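Local coordinates for cytochrome b5-domain protein (Methanococcoides burtonii, PDB 6VZ6) that binds a b-type heme through two axial histidines in a cytochrome b5-like domain and probably serves in electron transfer, at residues L10-A24 with W38-D52. Residues are numbered along the deposited sequence; the frame is centred on the assembly and turned at random. Where two conformers were deposited one is given.
Sequences LAKYNGKDGEKCYFA and WEDGDHQGMHEGGID. With HEM (protoporphyrin IX containing Fe), chain B.
Lys16 reaches across to Asp40 and Asp42, where a long, flexible cation suits a site built of several oxygens. Its chain runs extended until a bend at the last torsion (chi4 -67°) turns NZ in among them. In the modelled conformer of Asp42, NZ meets OD2 at 2.7 Å from its syn side, tilted out of the carboxylate plane, in a salt bridge; it also donates to the backbone Asp40 O at 3.0 Å and makes a second salt bridge to Asp40 OD2, its hydrogen bond weak. With an alanine in place of Lys16, the two carboxylates would probably lose the cation that they share, and Asp40 O this donor. The backbone N of Lys16 is held by Asn14 OD1 in an Asx turn. Deeper in, a CB on Gly41 would clash with Asn14 O and one on Gly49 with Cys21 SG, while Gly50, at positive phi, gives Tyr22 O an almost straight N-H bond. Ala24 N bonds Ile51 O and, with a backbone bond between Ala24 and Leu53, makes a single beta bridge to Asp52. Cys21 SG also lies obliquely against Trp38, 3.7 Å from CE3. Phe23 brings CE2 over one face of that indole, the ring planes inclined at 42°, while heme CAC lies over one face of Phe23. His43 CB packs on the opposite indole face, and His43 NE2 binds the iron at 2.1 Å. Leu37 O accepts from His43 ND1, and His62 supplies the other axial ligand, completing the bis-histidine heme site typical of the cytochrome b5 fold.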
loop_
_atom_site.group_PDB
_atom_site.type_symbol
_atom_site.label_atom_id
_atom_site.label_comp_id
_atom_site.label_asym_id
_atom_site.label_seq_id
_atom_site.Cartn_x
_atom_site.Cartn_y
_atom_site.Cartn_z
ATOM N N LEU A 10 -4.018 -6.278 7.292
ATOM C CA LEU A 10 -3.256 -5.419 6.390
ATOM C C LEU A 10 -2.167 -4.671 7.147
ATOM O O LEU A 10 -1.072 -4.435 6.610
ATOM C CB LEU A 10 -4.195 -4.434 5.697
ATOM C CG LEU A 10 -3.506 -3.451 4.767
ATOM C CD1 LEU A 10 -2.829 -4.197 3.620
ATOM C CD2 LEU A 10 -4.526 -2.453 4.244
ATOM N N ALA A 11 -2.459 -4.286 8.397
ATOM C CA ALA A 11 -1.524 -3.494 9.167
ATOM C C ALA A 11 -0.194 -4.201 9.378
ATOM O O ALA A 11 0.815 -3.532 9.611
ATOM C CB ALA A 11 -2.142 -3.140 10.516
ATOM N N LYS A 12 -0.142 -5.524 9.253
ATOM C CA LYS A 12 1.139 -6.211 9.379
ATOM C C LYS A 12 2.081 -5.894 8.222
ATOM O O LYS A 12 3.307 -5.897 8.393
ATOM C CB LYS A 12 0.908 -7.711 9.443
ATOM C CG LYS A 12 2.017 -8.490 10.119
ATOM C CD LYS A 12 1.689 -9.981 10.100
ATOM C CE LYS A 12 2.867 -10.822 9.626
ATOM N NZ LYS A 12 2.690 -12.271 9.962
ATOM N N TYR A 13 1.541 -5.628 7.039
ATOM C CA TYR A 13 2.364 -5.547 5.831
ATOM C C TYR A 13 2.741 -4.092 5.573
ATOM O O TYR A 13 2.327 -3.462 4.616
ATOM C CB TYR A 13 1.630 -6.224 4.669
ATOM C CG TYR A 13 1.226 -7.602 5.085
ATOM C CD1 TYR A 13 2.178 -8.590 5.361
ATOM C CD2 TYR A 13 -0.095 -7.917 5.300
ATOM C CE1 TYR A 13 1.813 -9.836 5.795
ATOM C CE2 TYR A 13 -0.464 -9.178 5.726
ATOM C CZ TYR A 13 0.497 -10.121 5.962
ATOM O OH TYR A 13 0.126 -11.354 6.423
ATOM N N ASN A 14 3.582 -3.577 6.476
ATOM C CA ASN A 14 3.962 -2.174 6.481
ATOM C C ASN A 14 5.390 -1.964 6.006
ATOM O O ASN A 14 5.974 -0.911 6.225
ATOM C CB ASN A 14 3.804 -1.585 7.872
ATOM C CG ASN A 14 4.781 -2.184 8.859
ATOM O OD1 ASN A 14 5.537 -3.086 8.526
ATOM N ND2 ASN A 14 4.790 -1.667 10.080
ATOM N N GLY A 15 5.976 -2.947 5.352
ATOM C CA GLY A 15 7.276 -2.716 4.769
ATOM C C GLY A 15 8.438 -2.759 5.729
ATOM O O GLY A 15 9.562 -2.455 5.320
ATOM N N LYS A 16 8.213 -3.145 6.978
ATOM C CA LYS A 16 9.270 -3.149 7.977
ATOM C C LYS A 16 9.451 -4.531 8.591
ATOM O O LYS A 16 8.500 -5.328 8.676
ATOM C CB LYS A 16 8.963 -2.121 9.079
ATOM C CG LYS A 16 8.976 -0.671 8.552
ATOM C CD LYS A 16 8.496 0.285 9.628
ATOM C CE LYS A 16 8.230 1.692 9.080
ATOM N NZ LYS A 16 9.489 2.361 8.640
ATOM N N ASP A 17 10.669 -4.798 9.055
ATOM C CA ASP A 17 10.933 -5.954 9.911
ATOM C C ASP A 17 10.727 -7.277 9.158
ATOM O O ASP A 17 10.282 -8.274 9.728
ATOM C CB ASP A 17 10.052 -5.931 11.166
ATOM C CG ASP A 17 10.215 -4.653 12.012
ATOM O OD1 ASP A 17 11.356 -4.160 12.220
ATOM O OD2 ASP A 17 9.168 -4.166 12.494
ATOM N N GLY A 18 11.066 -7.303 7.888
ATOM C CA GLY A 18 10.873 -8.522 7.122
ATOM C C GLY A 18 9.481 -8.686 6.509
ATOM O O GLY A 18 9.236 -9.700 5.849
ATOM N N GLU A 19 8.564 -7.733 6.730
ATOM C CA GLU A 19 7.262 -7.745 6.073
ATOM C C GLU A 19 7.289 -6.941 4.778
ATOM O O GLU A 19 7.946 -5.908 4.679
ATOM C CB GLU A 19 6.184 -7.191 7.013
ATOM C CG GLU A 19 6.203 -7.761 8.408
ATOM C CD GLU A 19 5.938 -9.194 8.365
ATOM O OE1 GLU A 19 5.093 -9.576 7.525
ATOM O OE2 GLU A 19 6.603 -9.939 9.109
ATOM N N LYS A 20 6.562 -7.420 3.780
ATOM C CA LYS A 20 6.386 -6.673 2.537
ATOM C C LYS A 20 5.596 -5.390 2.787
ATOM O O LYS A 20 4.971 -5.217 3.834
ATOM C CB LYS A 20 5.656 -7.524 1.501
ATOM C CG LYS A 20 6.563 -8.614 0.883
ATOM C CD LYS A 20 5.821 -9.396 -0.181
ATOM C CE LYS A 20 6.750 -10.482 -0.790
ATOM N NZ LYS A 20 6.135 -11.157 -1.949
ATOM N N CYS A 21 5.641 -4.490 1.818
ATOM C CA CYS A 21 4.958 -3.203 1.924
ATOM C C CYS A 21 3.713 -3.211 1.038
ATOM O O CYS A 21 3.810 -3.122 -0.195
ATOM C CB CYS A 21 5.877 -2.044 1.558
ATOM S SG CYS A 21 5.092 -0.412 1.969
ATOM N N TYR A 22 2.555 -3.384 1.689
ATOM C CA TYR A 22 1.237 -3.341 1.061
ATOM C C TYR A 22 0.520 -2.071 1.487
ATOM O O TYR A 22 0.816 -1.523 2.552
ATOM C CB TYR A 22 0.359 -4.513 1.495
ATOM C CG TYR A 22 0.823 -5.887 1.059
ATOM C CD1 TYR A 22 1.873 -6.062 0.144
ATOM C CD2 TYR A 22 0.192 -7.003 1.547
ATOM C CE1 TYR A 22 2.258 -7.357 -0.264
ATOM C CE2 TYR A 22 0.556 -8.265 1.150
ATOM C CZ TYR A 22 1.587 -8.437 0.262
ATOM O OH TYR A 22 1.864 -9.720 -0.061
ATOM N N PHE A 23 -0.407 -1.600 0.650
ATOM C CA PHE A 23 -1.394 -0.622 1.105
ATOM C C PHE A 23 -2.719 -0.888 0.396
ATOM O O PHE A 23 -2.799 -1.675 -0.538
ATOM C CB PHE A 23 -0.934 0.844 0.925
ATOM C CG PHE A 23 -0.558 1.219 -0.471
ATOM C CD1 PHE A 23 -1.515 1.284 -1.468
ATOM C CD2 PHE A 23 0.769 1.541 -0.786
ATOM C CE1 PHE A 23 -1.163 1.623 -2.771
ATOM C CE2 PHE A 23 1.119 1.912 -2.077
ATOM C CZ PHE A 23 0.153 1.918 -3.074
ATOM N N ALA A 24 -3.778 -0.259 0.871
ATOM C CA ALA A 24 -5.066 -0.364 0.204
ATOM C C ALA A 24 -5.418 0.956 -0.461
ATOM O O ALA A 24 -5.038 2.038 -0.009
ATOM C CB ALA A 24 -6.158 -0.792 1.178
ATOM N N TRP A 38 9.133 3.499 -1.778
ATOM C CA TRP A 38 8.495 2.901 -0.615
ATOM C C TRP A 38 9.501 2.114 0.215
ATOM O O TRP A 38 9.138 1.148 0.884
ATOM C CB TRP A 38 7.317 2.014 -1.029
ATOM C CG TRP A 38 6.132 2.845 -1.405
ATOM C CD1 TRP A 38 5.862 3.344 -2.634
ATOM C CD2 TRP A 38 5.076 3.294 -0.543
ATOM N NE1 TRP A 38 4.692 4.073 -2.607
ATOM C CE2 TRP A 38 4.197 4.065 -1.331
ATOM C CE3 TRP A 38 4.772 3.093 0.816
ATOM C CZ2 TRP A 38 3.056 4.681 -0.805
ATOM C CZ3 TRP A 38 3.625 3.708 1.339
ATOM C CH2 TRP A 38 2.776 4.474 0.529
ATOM N N GLU A 39 10.753 2.557 0.232
ATOM C CA GLU A 39 11.790 1.834 0.946
ATOM C C GLU A 39 11.482 1.835 2.430
ATOM O O GLU A 39 11.098 2.863 3.008
ATOM C CB GLU A 39 13.168 2.464 0.694
ATOM C CG GLU A 39 13.724 2.184 -0.708
ATOM C CD GLU A 39 15.213 2.511 -0.860
ATOM O OE1 GLU A 39 15.703 3.482 -0.237
ATOM O OE2 GLU A 39 15.892 1.787 -1.616
ATOM N N ASP A 40 11.638 0.669 3.044
ATOM C CA ASP A 40 11.343 0.466 4.455
ATOM C C ASP A 40 9.911 0.845 4.795
ATOM O O ASP A 40 9.591 1.098 5.964
ATOM C CB ASP A 40 12.335 1.244 5.335
ATOM C CG ASP A 40 12.429 0.689 6.754
ATOM O OD1 ASP A 40 12.480 -0.560 6.926
ATOM O OD2 ASP A 40 12.438 1.512 7.698
ATOM N N GLY A 41 9.031 0.864 3.791
ATOM C CA GLY A 41 7.623 1.127 4.030
ATOM C C GLY A 41 7.313 2.579 4.337
ATOM O O GLY A 41 6.262 2.869 4.913
ATOM N N ASP A 42 8.203 3.498 3.971
ATOM C CA ASP A 42 8.043 4.921 4.253
ATOM C C ASP A 42 8.047 5.655 2.917
ATOM O O ASP A 42 9.010 5.549 2.154
ATOM C CB ASP A 42 9.163 5.429 5.162
ATOM C CG ASP A 42 9.123 4.821 6.581
ATOM O OD1 ASP A 42 8.025 4.754 7.190
ATOM O OD2 ASP A 42 10.207 4.428 7.091
ATOM N N HIS A 43 6.976 6.402 2.636
ATOM C CA HIS A 43 6.807 7.105 1.372
ATOM C C HIS A 43 6.923 8.605 1.622
ATOM O O HIS A 43 6.010 9.218 2.191
ATOM C CB HIS A 43 5.459 6.740 0.773
ATOM C CG HIS A 43 5.229 7.267 -0.609
ATOM N ND1 HIS A 43 6.090 7.033 -1.657
ATOM C CD2 HIS A 43 4.177 7.941 -1.135
ATOM C CE1 HIS A 43 5.599 7.568 -2.763
ATOM N NE2 HIS A 43 4.447 8.149 -2.467
ATOM N N GLN A 44 8.046 9.182 1.204
ATOM C CA GLN A 44 8.251 10.630 1.223
ATOM C C GLN A 44 8.095 11.240 2.612
ATOM O O GLN A 44 7.692 12.400 2.738
ATOM C CB GLN A 44 7.270 11.327 0.265
ATOM C CG GLN A 44 7.396 10.879 -1.184
ATOM C CD GLN A 44 8.697 11.337 -1.819
ATOM O OE1 GLN A 44 8.881 12.532 -2.097
ATOM N NE2 GLN A 44 9.612 10.399 -2.037
ATOM N N GLY A 45 8.370 10.471 3.656
ATOM C CA GLY A 45 8.300 10.973 5.015
ATOM C C GLY A 45 6.911 11.249 5.512
ATOM O O GLY A 45 6.759 11.786 6.610
ATOM N N MET A 46 5.885 10.912 4.732
ATOM C CA MET A 46 4.519 11.259 5.074
ATOM C C MET A 46 3.571 10.089 5.117
ATOM O O MET A 46 2.544 10.201 5.781
ATOM C CB MET A 46 3.959 12.268 4.065
ATOM C CG MET A 46 4.560 13.683 4.208
ATOM S SD MET A 46 3.775 14.730 3.042
ATOM C CE MET A 46 2.104 14.724 3.655
ATOM N N HIS A 47 3.861 8.980 4.430
ATOM C CA HIS A 47 2.951 7.853 4.369
ATOM C C HIS A 47 3.661 6.561 4.700
ATOM O O HIS A 47 4.851 6.388 4.425
ATOM C CB HIS A 47 2.336 7.755 2.980
ATOM C CG HIS A 47 1.899 9.076 2.437
ATOM N ND1 HIS A 47 0.700 9.666 2.786
ATOM C CD2 HIS A 47 2.524 9.956 1.628
ATOM C CE1 HIS A 47 0.584 10.834 2.184
ATOM N NE2 HIS A 47 1.677 11.027 1.470
ATOM N N GLU A 48 2.899 5.644 5.281
ATOM C CA GLU A 48 3.434 4.339 5.615
ATOM C C GLU A 48 2.537 3.234 5.075
ATOM O O GLU A 48 1.317 3.384 4.954
ATOM C CB GLU A 48 3.598 4.181 7.127
ATOM C CG GLU A 48 3.910 5.463 7.877
ATOM C CD GLU A 48 3.731 5.306 9.395
ATOM O OE1 GLU A 48 3.283 4.222 9.847
ATOM O OE2 GLU A 48 4.027 6.274 10.132
ATOM N N GLY A 49 3.156 2.097 4.763
ATOM C CA GLY A 49 2.429 0.943 4.311
ATOM C C GLY A 49 1.612 0.374 5.444
ATOM O O GLY A 49 1.690 0.807 6.593
ATOM N N GLY A 50 0.813 -0.642 5.102
ATOM C CA GLY A 50 -0.031 -1.337 6.056
ATOM C C GLY A 50 -1.403 -0.732 6.296
ATOM O O GLY A 50 -2.129 -1.209 7.184
ATOM N N ILE A 51 -1.799 0.261 5.499
ATOM C CA ILE A 51 -2.954 1.117 5.762
ATOM C C ILE A 51 -3.744 1.296 4.469
ATOM O O ILE A 51 -3.179 1.266 3.367
ATOM C CB ILE A 51 -2.494 2.532 6.249
ATOM C CG1 ILE A 51 -1.611 2.415 7.498
ATOM C CG2 ILE A 51 -3.663 3.446 6.535
ATOM C CD1 ILE A 51 -2.266 1.617 8.597
ATOM N N ASP A 52 -5.037 1.591 4.626
ATOM C CA ASP A 52 -5.873 2.038 3.523
ATOM C C ASP A 52 -5.557 3.501 3.261
ATOM O O ASP A 52 -5.894 4.380 4.072
ATOM C CB ASP A 52 -7.337 1.857 3.883
ATOM C CG ASP A 52 -8.260 2.253 2.763
ATOM O OD1 ASP A 52 -7.815 2.940 1.788
ATOM O OD2 ASP A 52 -9.445 1.862 2.885
HETATM C CHA HEM B . 4.996 8.206 -6.592
HETATM C CHB HEM B . 4.911 11.772 -3.418
HETATM C CHC HEM B . 1.045 9.898 -1.285
HETATM C CHD HEM B . 1.566 5.978 -4.068
HETATM C C1A HEM B . 5.245 9.396 -5.984
HETATM C C2A HEM B . 6.134 10.420 -6.472
HETATM C C3A HEM B . 6.119 11.410 -5.561
HETATM C C4A HEM B . 5.213 11.019 -4.502
HETATM C CMA HEM B . 6.869 12.757 -5.555
HETATM C CAA HEM B . 6.928 10.292 -7.799
HETATM C CBA HEM B . 6.931 11.562 -8.632
HETATM C CGA HEM B . 5.645 11.596 -9.375
HETATM O O1A HEM B . 5.166 10.484 -9.673
HETATM O O2A HEM B . 5.118 12.712 -9.653
HETATM C C1B HEM B . 3.863 11.555 -2.585
HETATM C C2B HEM B . 3.575 12.412 -1.510
HETATM C C3B HEM B . 2.501 11.955 -0.885
HETATM C C4B HEM B . 2.095 10.730 -1.551
HETATM C CMB HEM B . 4.351 13.693 -1.180
HETATM C CAB HEM B . 1.889 12.794 0.255
HETATM C CBB HEM B . 0.556 12.891 0.345
HETATM C C1C HEM B . 0.830 8.675 -1.870
HETATM C C2C HEM B . -0.273 7.771 -1.575
HETATM C C3C HEM B . -0.118 6.673 -2.341
HETATM C C4C HEM B . 1.075 6.866 -3.149
HETATM C CMC HEM B . -1.357 8.078 -0.526
HETATM C CAC HEM B . -0.955 5.361 -2.468
HETATM C CBC HEM B . -2.260 5.303 -2.286
HETATM C C1D HEM B . 2.589 6.202 -4.951
HETATM C C2D HEM B . 3.173 5.239 -5.871
HETATM C C3D HEM B . 4.103 5.860 -6.590
HETATM C C4D HEM B . 4.156 7.217 -6.112
HETATM C CMD HEM B . 2.725 3.762 -6.010
HETATM C CAD HEM B . 5.020 5.286 -7.704
HETATM C CBD HEM B . 6.217 4.618 -7.033
HETATM C CGD HEM B . 7.235 4.100 -8.029
HETATM O O1D HEM B . 8.195 3.415 -7.621
HETATM O O2D HEM B . 7.044 4.304 -9.246
HETATM N NA HEM B . 4.687 9.788 -4.800
HETATM N NB HEM B . 2.965 10.514 -2.575
HETATM N NC HEM B . 1.616 8.102 -2.854
HETATM N ND HEM B . 3.226 7.401 -5.114
HETATM FE FE HEM B . 3.140 8.972 -3.875
HETATM O O HOH W 1 12.550 -2.487 9.073
#